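Local coordinates for HNH endonuclease (Geobacter metallireducens, PDB 4H9D), which probably nicks DNA as a manganese-dependent HNH endonuclease, and carries a zinc ion held by four cysteines, at residues I44-V56 / G67-K80. Residues are numbered along the deposited sequence; the frame is centred on the assembly and turned at random.
Sequences IFPPEELTMDHLV and GNVVPACKECNNRK. With ZN (zinc ion), chain D.
Asn-68 grips the backbone of Val-56 with both ends of its amide. With CG anti to the backbone N (chi1 -174°), the side chain of Asn-68 runs from CB across to the loop just past strand 50-54, and its amide branches at CG. OD1 takes the N-H of Val-56 on a lone pair, 2.7 Å from OD1 to Val-56 N, and also packs against Val-56 CB. ND2 lies 2.9 Å from Val-56 O and gives it a nearly straight bond (174°) on a carbonyl lone pair, within the Asn-68 amide plane; it also bonds Lys-63 O and lies at the edge of the His-54 ring. An alanine here would probably leave Val-56 N and O, and Lys-63 O, without these amide partners and the chain after strand 50-54 less firmly held. Beyond Asn-68, Asp-53/Val-70 and Thr-51/Ala-72 are hydrogen-bonded antiparallel pairs. One sheet face packs Met-52 CG on Val-69 CG1 (3.8 Å), beside Trp-29; on the other, Asp-53 OD2 is hydrogen-bonded to Tyr-40 OH. Cys-73 CB sits over one face of the Phe-45 ring. Cys-73 SG accepts from Cys-76 N, capping helix 74-82. The fold fits the beta-beta-alpha core of HNH nucleases: backbone bonds join the strands, while zinc ties Cys-73 and Cys-76 to Cys-38 and Cys-41.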
ATOM      1  N   ILE A  44      26.126  -7.499  -4.945  1.00 62.13           N
ATOM      2  CA  ILE A  44      27.037  -6.542  -4.325  1.00 59.21           C
ATOM      3  C   ILE A  44      26.660  -5.096  -4.637  1.00 64.92           C
ATOM      4  O   ILE A  44      26.321  -4.768  -5.773  1.00 69.74           O
ATOM      5  CB  ILE A  44      28.485  -6.799  -4.755  1.00 53.68           C
ATOM      6  CG1 ILE A  44      28.874  -8.226  -4.386  1.00 51.74           C
ATOM      7  CG2 ILE A  44      29.410  -5.838  -4.055  1.00 54.81           C
ATOM      8  CD1 ILE A  44      30.319  -8.535  -4.580  1.00 52.16           C
ATOM      9  N   PHE A  45      26.716  -4.244  -3.610  1.00 53.69           N
ATOM     10  CA  PHE A  45      26.369  -2.827  -3.729  1.00 54.91           C
ATOM     11  C   PHE A  45      27.321  -1.930  -2.971  1.00 55.96           C
ATOM     12  O   PHE A  45      28.048  -2.370  -2.080  1.00 51.95           O
ATOM     13  CB  PHE A  45      24.985  -2.526  -3.146  1.00 62.50           C
ATOM     14  CG  PHE A  45      23.893  -3.351  -3.707  1.00 62.96           C
ATOM     15  CD1 PHE A  45      23.830  -4.716  -3.446  1.00 61.94           C
ATOM     16  CD2 PHE A  45      22.907  -2.766  -4.490  1.00 65.76           C
ATOM     17  CE1 PHE A  45      22.800  -5.486  -3.959  1.00 64.38           C
ATOM     18  CE2 PHE A  45      21.874  -3.529  -5.006  1.00 64.73           C
ATOM     19  CZ  PHE A  45      21.818  -4.894  -4.740  1.00 65.83           C
ATOM     20  N   PRO A  46      27.315  -0.638  -3.317  1.00 73.08           N
ATOM     21  CA  PRO A  46      28.180   0.318  -2.636  1.00 72.06           C
ATOM     22  C   PRO A  46      27.478   0.630  -1.315  1.00 69.58           C
ATOM     23  O   PRO A  46      26.256   0.790  -1.279  1.00 74.43           O
ATOM     24  CB  PRO A  46      28.186   1.518  -3.582  1.00 61.33           C
ATOM     25  CG  PRO A  46      27.877   0.914  -4.916  1.00 62.52           C
ATOM     26  CD  PRO A  46      26.800  -0.063  -4.572  1.00 61.23           C
ATOM     27  N   PRO A  47      28.243   0.716  -0.218  1.00 58.04           N
ATOM     28  CA  PRO A  47      27.767   1.005   1.139  1.00 57.41           C
ATOM     29  C   PRO A  47      26.648   2.038   1.239  1.00 63.46           C
ATOM     30  O   PRO A  47      25.792   1.950   2.114  1.00 67.52           O
ATOM     31  CB  PRO A  47      29.035   1.454   1.838  1.00 62.99           C
ATOM     32  CG  PRO A  47      30.060   0.543   1.223  1.00 61.60           C
ATOM     33  CD  PRO A  47      29.714   0.594  -0.239  1.00 63.38           C
ATOM     34  N   GLU A  48      26.648   3.022   0.352  1.00 98.07           N
ATOM     35  CA  GLU A  48      25.602   4.028   0.386  1.00102.66           C
ATOM     36  C   GLU A  48      24.266   3.394   0.030  1.00102.06           C
ATOM     37  O   GLU A  48      23.238   3.744   0.604  1.00105.80           O
ATOM     38  CB  GLU A  48      25.912   5.154  -0.602  1.00137.89           C
ATOM     39  CG  GLU A  48      27.026   6.095  -0.159  1.00148.69           C
ATOM     40  CD  GLU A  48      28.353   5.388   0.072  1.00155.09           C
ATOM     41  OE1 GLU A  48      28.813   4.669  -0.843  1.00156.91           O
ATOM     42  OE2 GLU A  48      28.938   5.557   1.165  1.00155.02           O
ATOM     43  N   GLU A  49      24.295   2.443  -0.901  1.00 73.74           N
ATOM     44  CA  GLU A  49      23.080   1.774  -1.367  1.00 71.47           C
ATOM     45  C   GLU A  49      22.463   0.712  -0.457  1.00 68.00           C
ATOM     46  O   GLU A  49      21.448   0.107  -0.813  1.00 73.34           O
ATOM     47  CB  GLU A  49      23.312   1.162  -2.748  1.00 67.20           C
ATOM     48  CG  GLU A  49      23.588   2.175  -3.841  1.00 73.12           C
ATOM     49  CD  GLU A  49      23.467   1.571  -5.231  1.00 80.99           C
ATOM     50  OE1 GLU A  49      22.351   1.109  -5.571  1.00 85.69           O
ATOM     51  OE2 GLU A  49      24.480   1.556  -5.977  1.00 81.17           O
ATOM     52  N   LEU A  50      23.065   0.473   0.704  1.00 63.50           N
ATOM     53  CA  LEU A  50      22.518  -0.508   1.639  1.00 58.74           C
ATOM     54  C   LEU A  50      21.826   0.178   2.811  1.00 57.10           C
ATOM     55  O   LEU A  50      22.163   1.306   3.170  1.00 60.02           O
ATOM     56  CB  LEU A  50      23.618  -1.409   2.189  1.00 42.63           C
ATOM     57  CG  LEU A  50      24.392  -2.248   1.187  1.00 43.24           C
ATOM     58  CD1 LEU A  50      25.261  -3.217   1.968  1.00 42.51           C
ATOM     59  CD2 LEU A  50      23.444  -2.993   0.261  1.00 35.13           C
ATOM     60  N   THR A  51      20.856  -0.513   3.399  1.00 43.09           N
ATOM     61  CA  THR A  51      20.124  -0.004   4.553  1.00 46.44           C
ATOM     62  C   THR A  51      20.075  -1.107   5.588  1.00 42.39           C
ATOM     63  O   THR A  51      20.363  -2.265   5.292  1.00 46.54           O
ATOM     64  CB  THR A  51      18.679   0.368   4.203  1.00 66.69           C
ATOM     65  OG1 THR A  51      18.662   1.094   2.968  1.00 76.43           O
ATOM     66  CG2 THR A  51      18.084   1.247   5.302  1.00 65.45           C
HETATM   67  N   MSE A  52      19.723  -0.755   6.810  1.00 57.30           N
HETATM   68  CA  MSE A  52      19.637  -1.758   7.844  1.00 55.06           C
HETATM   69  C   MSE A  52      18.224  -2.294   7.879  1.00 53.92           C
HETATM   70  O   MSE A  52      17.263  -1.524   7.891  1.00 60.27           O
HETATM   71  CB  MSE A  52      19.969  -1.161   9.191  1.00 57.86           C
HETATM   72  CG  MSE A  52      19.786  -2.134  10.312  1.00 59.05           C
HETATM   73 SE   MSE A  52      20.319  -1.331  11.961  1.00 81.22          SE
HETATM   74  CE  MSE A  52      18.878  -0.077  12.113  1.00 71.81           C
ATOM     75  N   ASP A  53      18.089  -3.612   7.870  1.00 49.55           N
ATOM     76  CA  ASP A  53      16.762  -4.198   7.937  1.00 48.24           C
ATOM     77  C   ASP A  53      16.714  -5.204   9.066  1.00 47.96           C
ATOM     78  O   ASP A  53      17.725  -5.817   9.413  1.00 50.81           O
ATOM     79  CB  ASP A  53      16.394  -4.869   6.613  1.00 60.65           C
ATOM     80  CG  ASP A  53      14.952  -5.362   6.583  1.00 65.45           C
ATOM     81  OD1 ASP A  53      14.077  -4.730   7.218  1.00 72.78           O
ATOM     82  OD2 ASP A  53      14.687  -6.376   5.902  1.00 68.11           O
ATOM     83  N   HIS A  54      15.543  -5.334   9.676  1.00 40.89           N
ATOM     84  CA  HIS A  54      15.361  -6.303  10.748  1.00 43.39           C
ATOM     85  C   HIS A  54      14.652  -7.491  10.129  1.00 46.26           C
ATOM     86  O   HIS A  54      13.589  -7.336   9.528  1.00 54.96           O
ATOM     87  CB  HIS A  54      14.498  -5.742  11.861  1.00 36.73           C
ATOM     88  CG  HIS A  54      15.073  -4.537  12.531  1.00 40.08           C
ATOM     89  ND1 HIS A  54      15.057  -3.287  11.952  1.00 41.74           N
ATOM     90  CD2 HIS A  54      15.643  -4.386  13.748  1.00 37.04           C
ATOM     91  CE1 HIS A  54      15.588  -2.414  12.790  1.00 39.54           C
ATOM     92  NE2 HIS A  54      15.951  -3.057  13.886  1.00 38.41           N
ATOM     93  N   LEU A  55      15.255  -8.667  10.249  1.00 49.80           N
ATOM     94  CA  LEU A  55      14.656  -9.873   9.703  1.00 48.16           C
ATOM     95  C   LEU A  55      13.248  -9.923  10.261  1.00 50.36           C
ATOM     96  O   LEU A  55      12.268 -10.003   9.519  1.00 54.27           O
ATOM     97  CB  LEU A  55      15.450 -11.090  10.155  1.00 41.16           C
ATOM     98  CG  LEU A  55      16.795 -11.250   9.470  1.00 39.00           C
ATOM     99  CD1 LEU A  55      17.551 -12.361  10.139  1.00 38.51           C
ATOM    100  CD2 LEU A  55      16.578 -11.539   7.997  1.00 37.41           C
ATOM    101  N   VAL A  56      13.180  -9.851  11.585  1.00 49.18           N
ATOM    102  CA  VAL A  56      11.935  -9.829  12.331  1.00 54.72           C
ATOM    103  C   VAL A  56      11.639  -8.361  12.611  1.00 52.34           C
ATOM    104  O   VAL A  56      12.318  -7.735  13.419  1.00 53.48           O
ATOM    105  CB  VAL A  56      12.103 -10.546  13.660  1.00 41.98           C
ATOM    106  CG1 VAL A  56      10.859 -10.388  14.488  1.00 44.03           C
ATOM    107  CG2 VAL A  56      12.412 -11.996  13.407  1.00 34.14           C
ATOM    108  N   GLY A  67      22.019 -10.129  15.604  1.00 48.80           N
ATOM    109  CA  GLY A  67      21.321 -11.297  15.090  1.00 51.08           C
ATOM    110  C   GLY A  67      20.101 -11.022  14.216  1.00 54.56           C
ATOM    111  O   GLY A  67      19.909 -11.663  13.180  1.00 60.93           O
ATOM    112  N   ASN A  68      19.279 -10.062  14.620  1.00 44.39           N
ATOM    113  CA  ASN A  68      18.070  -9.734  13.882  1.00 44.56           C
ATOM    114  C   ASN A  68      18.284  -8.587  12.878  1.00 45.10           C
ATOM    115  O   ASN A  68      17.413  -8.254  12.077  1.00 50.86           O
ATOM    116  CB  ASN A  68      16.967  -9.396  14.897  1.00 31.88           C
ATOM    117  CG  ASN A  68      15.627  -9.187  14.257  1.00 38.46           C
ATOM    118  OD1 ASN A  68      15.200  -9.974  13.405  1.00 46.55           O
ATOM    119  ND2 ASN A  68      14.937  -8.126  14.669  1.00 41.87           N
ATOM    120  N   VAL A  69      19.458  -7.988  12.923  1.00 44.42           N
ATOM    121  CA  VAL A  69      19.775  -6.898  12.020  1.00 47.49           C
ATOM    122  C   VAL A  69      20.563  -7.467  10.848  1.00 51.49           C
ATOM    123  O   VAL A  69      21.350  -8.402  11.012  1.00 57.45           O
ATOM    124  CB  VAL A  69      20.554  -5.800  12.771  1.00 42.47           C
ATOM    125  CG1 VAL A  69      21.518  -5.111  11.862  1.00 44.36           C
ATOM    126  CG2 VAL A  69      19.566  -4.794  13.344  1.00 36.88           C
ATOM    127  N   VAL A  70      20.340  -6.899   9.669  1.00 40.11           N
ATOM    128  CA  VAL A  70      20.972  -7.379   8.451  1.00 35.84           C
ATOM    129  C   VAL A  70      21.018  -6.268   7.378  1.00 35.51           C
ATOM    130  O   VAL A  70      20.129  -5.405   7.329  1.00 38.76           O
ATOM    131  CB  VAL A  70      20.160  -8.573   7.947  1.00 28.52           C
ATOM    132  CG1 VAL A  70      19.332  -8.186   6.748  1.00 31.39           C
ATOM    133  CG2 VAL A  70      21.062  -9.718   7.656  1.00 25.97           C
ATOM    134  N   PRO A  71      22.045  -6.276   6.497  1.00 42.83           N
ATOM    135  CA  PRO A  71      22.180  -5.260   5.437  1.00 44.51           C
ATOM    136  C   PRO A  71      21.315  -5.606   4.238  1.00 51.65           C
ATOM    137  O   PRO A  71      21.313  -6.747   3.799  1.00 48.46           O
ATOM    138  CB  PRO A  71      23.665  -5.322   5.051  1.00 46.13           C
ATOM    139  CG  PRO A  71      24.296  -6.336   6.011  1.00 41.43           C
ATOM    140  CD  PRO A  71      23.158  -7.231   6.428  1.00 42.06           C
ATOM    141  N   ALA A  72      20.591  -4.635   3.696  1.00 51.36           N
ATOM    142  CA  ALA A  72      19.757  -4.915   2.535  1.00 46.79           C
ATOM    143  C   ALA A  72      19.785  -3.761   1.538  1.00 50.00           C
ATOM    144  O   ALA A  72      19.925  -2.600   1.925  1.00 55.54           O
ATOM    145  CB  ALA A  72      18.336  -5.192   2.973  1.00 29.67           C
ATOM    146  N   CYS A  73      19.665  -4.089   0.252  1.00 46.14           N
ATOM    147  CA  CYS A  73      19.655  -3.083  -0.815  1.00 49.12           C
ATOM    148  C   CYS A  73      18.248  -2.503  -0.952  1.00 55.07           C
ATOM    149  O   CYS A  73      17.268  -3.102  -0.504  1.00 50.31           O
ATOM    150  CB  CYS A  73      20.080  -3.702  -2.148  1.00 49.62           C
ATOM    151  SG  CYS A  73      18.803  -4.716  -2.965  1.00 58.38           S
ATOM    152  N   LYS A  74      18.153  -1.334  -1.572  1.00 71.53           N
ATOM    153  CA  LYS A  74      16.879  -0.646  -1.764  1.00 74.20           C
ATOM    154  C   LYS A  74      15.707  -1.564  -2.149  1.00 72.83           C
ATOM    155  O   LYS A  74      14.722  -1.676  -1.413  1.00 69.66           O
ATOM    156  CB  LYS A  74      17.081   0.455  -2.816  1.00 84.90           C
ATOM    157  CG  LYS A  74      15.837   1.217  -3.249  1.00 90.14           C
ATOM    158  CD  LYS A  74      16.221   2.425  -4.101  1.00 95.63           C
ATOM    159  CE  LYS A  74      17.145   2.043  -5.260  1.00 99.02           C
ATOM    160  NZ  LYS A  74      17.627   3.228  -6.034  1.00103.53           N
ATOM    161  N   GLU A  75      15.837  -2.226  -3.296  1.00 67.03           N
ATOM    162  CA  GLU A  75      14.816  -3.122  -3.840  1.00 65.75           C
ATOM    163  C   GLU A  75      14.350  -4.238  -2.902  1.00 61.15           C
ATOM    164  O   GLU A  75      13.147  -4.441  -2.707  1.00 61.57           O
ATOM    165  CB  GLU A  75      15.337  -3.722  -5.141  1.00 94.03           C
ATOM    166  CG  GLU A  75      14.343  -4.563  -5.905  1.00103.57           C
ATOM    167  CD  GLU A  75      14.920  -5.074  -7.213  1.00115.41           C
ATOM    168  OE1 GLU A  75      15.333  -4.234  -8.042  1.00117.75           O
ATOM    169  OE2 GLU A  75      14.968  -6.310  -7.412  1.00119.45           O
ATOM    170  N   CYS A  76      15.302  -4.971  -2.335  1.00 57.71           N
ATOM    171  CA  CYS A  76      14.985  -6.064  -1.423  1.00 58.23           C
ATOM    172  C   CYS A  76      14.310  -5.563  -0.154  1.00 53.56           C
ATOM    173  O   CYS A  76      13.359  -6.174   0.342  1.00 52.06           O
ATOM    174  CB  CYS A  76      16.253  -6.836  -1.031  1.00 58.41           C
ATOM    175  SG  CYS A  76      16.724  -8.177  -2.156  1.00 56.94           S
ATOM    176  N   ASN A  77      14.798  -4.450   0.378  1.00 55.72           N
ATOM    177  CA  ASN A  77      14.228  -3.931   1.608  1.00 54.39           C
ATOM    178  C   ASN A  77      12.741  -3.617   1.519  1.00 55.40           C
ATOM    179  O   ASN A  77      12.003  -3.879   2.476  1.00 59.58           O
ATOM    180  CB  ASN A  77      14.985  -2.692   2.069  1.00 52.84           C
ATOM    181  CG  ASN A  77      14.468  -2.169   3.381  1.00 53.94           C
ATOM    182  OD1 ASN A  77      14.395  -2.902   4.371  1.00 55.93           O
ATOM    183  ND2 ASN A  77      14.092  -0.898   3.400  1.00 54.05           N
ATOM    184  N   ASN A  78      12.300  -3.055   0.390  1.00 54.65           N
ATOM    185  CA  ASN A  78      10.886  -2.709   0.196  1.00 59.31           C
ATOM    186  C   ASN A  78      10.056  -3.930  -0.155  1.00 59.55           C
ATOM    187  O   ASN A  78       9.056  -4.221   0.500  1.00 60.35           O
ATOM    188  CB  ASN A  78      10.741  -1.685  -0.922  1.00 62.92           C
ATOM    189  CG  ASN A  78      11.541  -0.435  -0.659  1.00 68.19           C
ATOM    190  OD1 ASN A  78      11.285   0.284   0.309  1.00 65.61           O
ATOM    191  ND2 ASN A  78      12.526  -0.171  -1.510  1.00 71.05           N
ATOM    192  N   ARG A  79      10.477  -4.630  -1.206  1.00 53.46           N
ATOM    193  CA  ARG A  79       9.797  -5.825  -1.666  1.00 52.31           C
ATOM    194  C   ARG A  79       9.515  -6.798  -0.536  1.00 50.24           C
ATOM    195  O   ARG A  79       8.536  -7.534  -0.582  1.00 50.28           O
ATOM    196  CB  ARG A  79      10.630  -6.524  -2.736  1.00 52.44           C
ATOM    197  CG  ARG A  79      10.442  -5.962  -4.123  1.00 58.09           C
ATOM    198  CD  ARG A  79      11.570  -6.384  -5.053  1.00 63.96           C
ATOM    199  NE  ARG A  79      11.341  -5.945  -6.428  1.00 70.62           N
ATOM    200  CZ  ARG A  79      10.457  -6.506  -7.249  1.00 78.72           C
ATOM    201  NH1 ARG A  79       9.721  -7.533  -6.833  1.00 80.48           N
ATOM    202  NH2 ARG A  79      10.298  -6.040  -8.484  1.00 84.43           N
ATOM    203  N   LYS A  80      10.369  -6.814   0.476  1.00 56.07           N
ATOM    204  CA  LYS A  80      10.156  -7.725   1.579  1.00 55.44           C
ATOM    205  C   LYS A  80       8.982  -7.209   2.405  1.00 59.29           C
ATOM    206  O   LYS A  80       8.389  -7.950   3.186  1.00 60.79           O
ATOM    207  CB  LYS A  80      11.422  -7.835   2.443  1.00 56.64           C
ATOM    208  CG  LYS A  80      11.323  -8.898   3.534  1.00 59.31           C
ATOM    209  CD  LYS A  80      12.565  -8.977   4.404  1.00 63.33           C
ATOM    210  CE  LYS A  80      12.392 -10.018   5.512  1.00 65.38           C
ATOM    211  NZ  LYS A  80      12.029 -11.373   4.968  1.00 63.46           N
TER
HETATM  212 ZN    ZN D 201      19.047  -7.184  -2.435  1.00 51.95          ZN
HETATM  213  O   HOH W   1      12.081  -5.026   5.642  1.00 70.32           O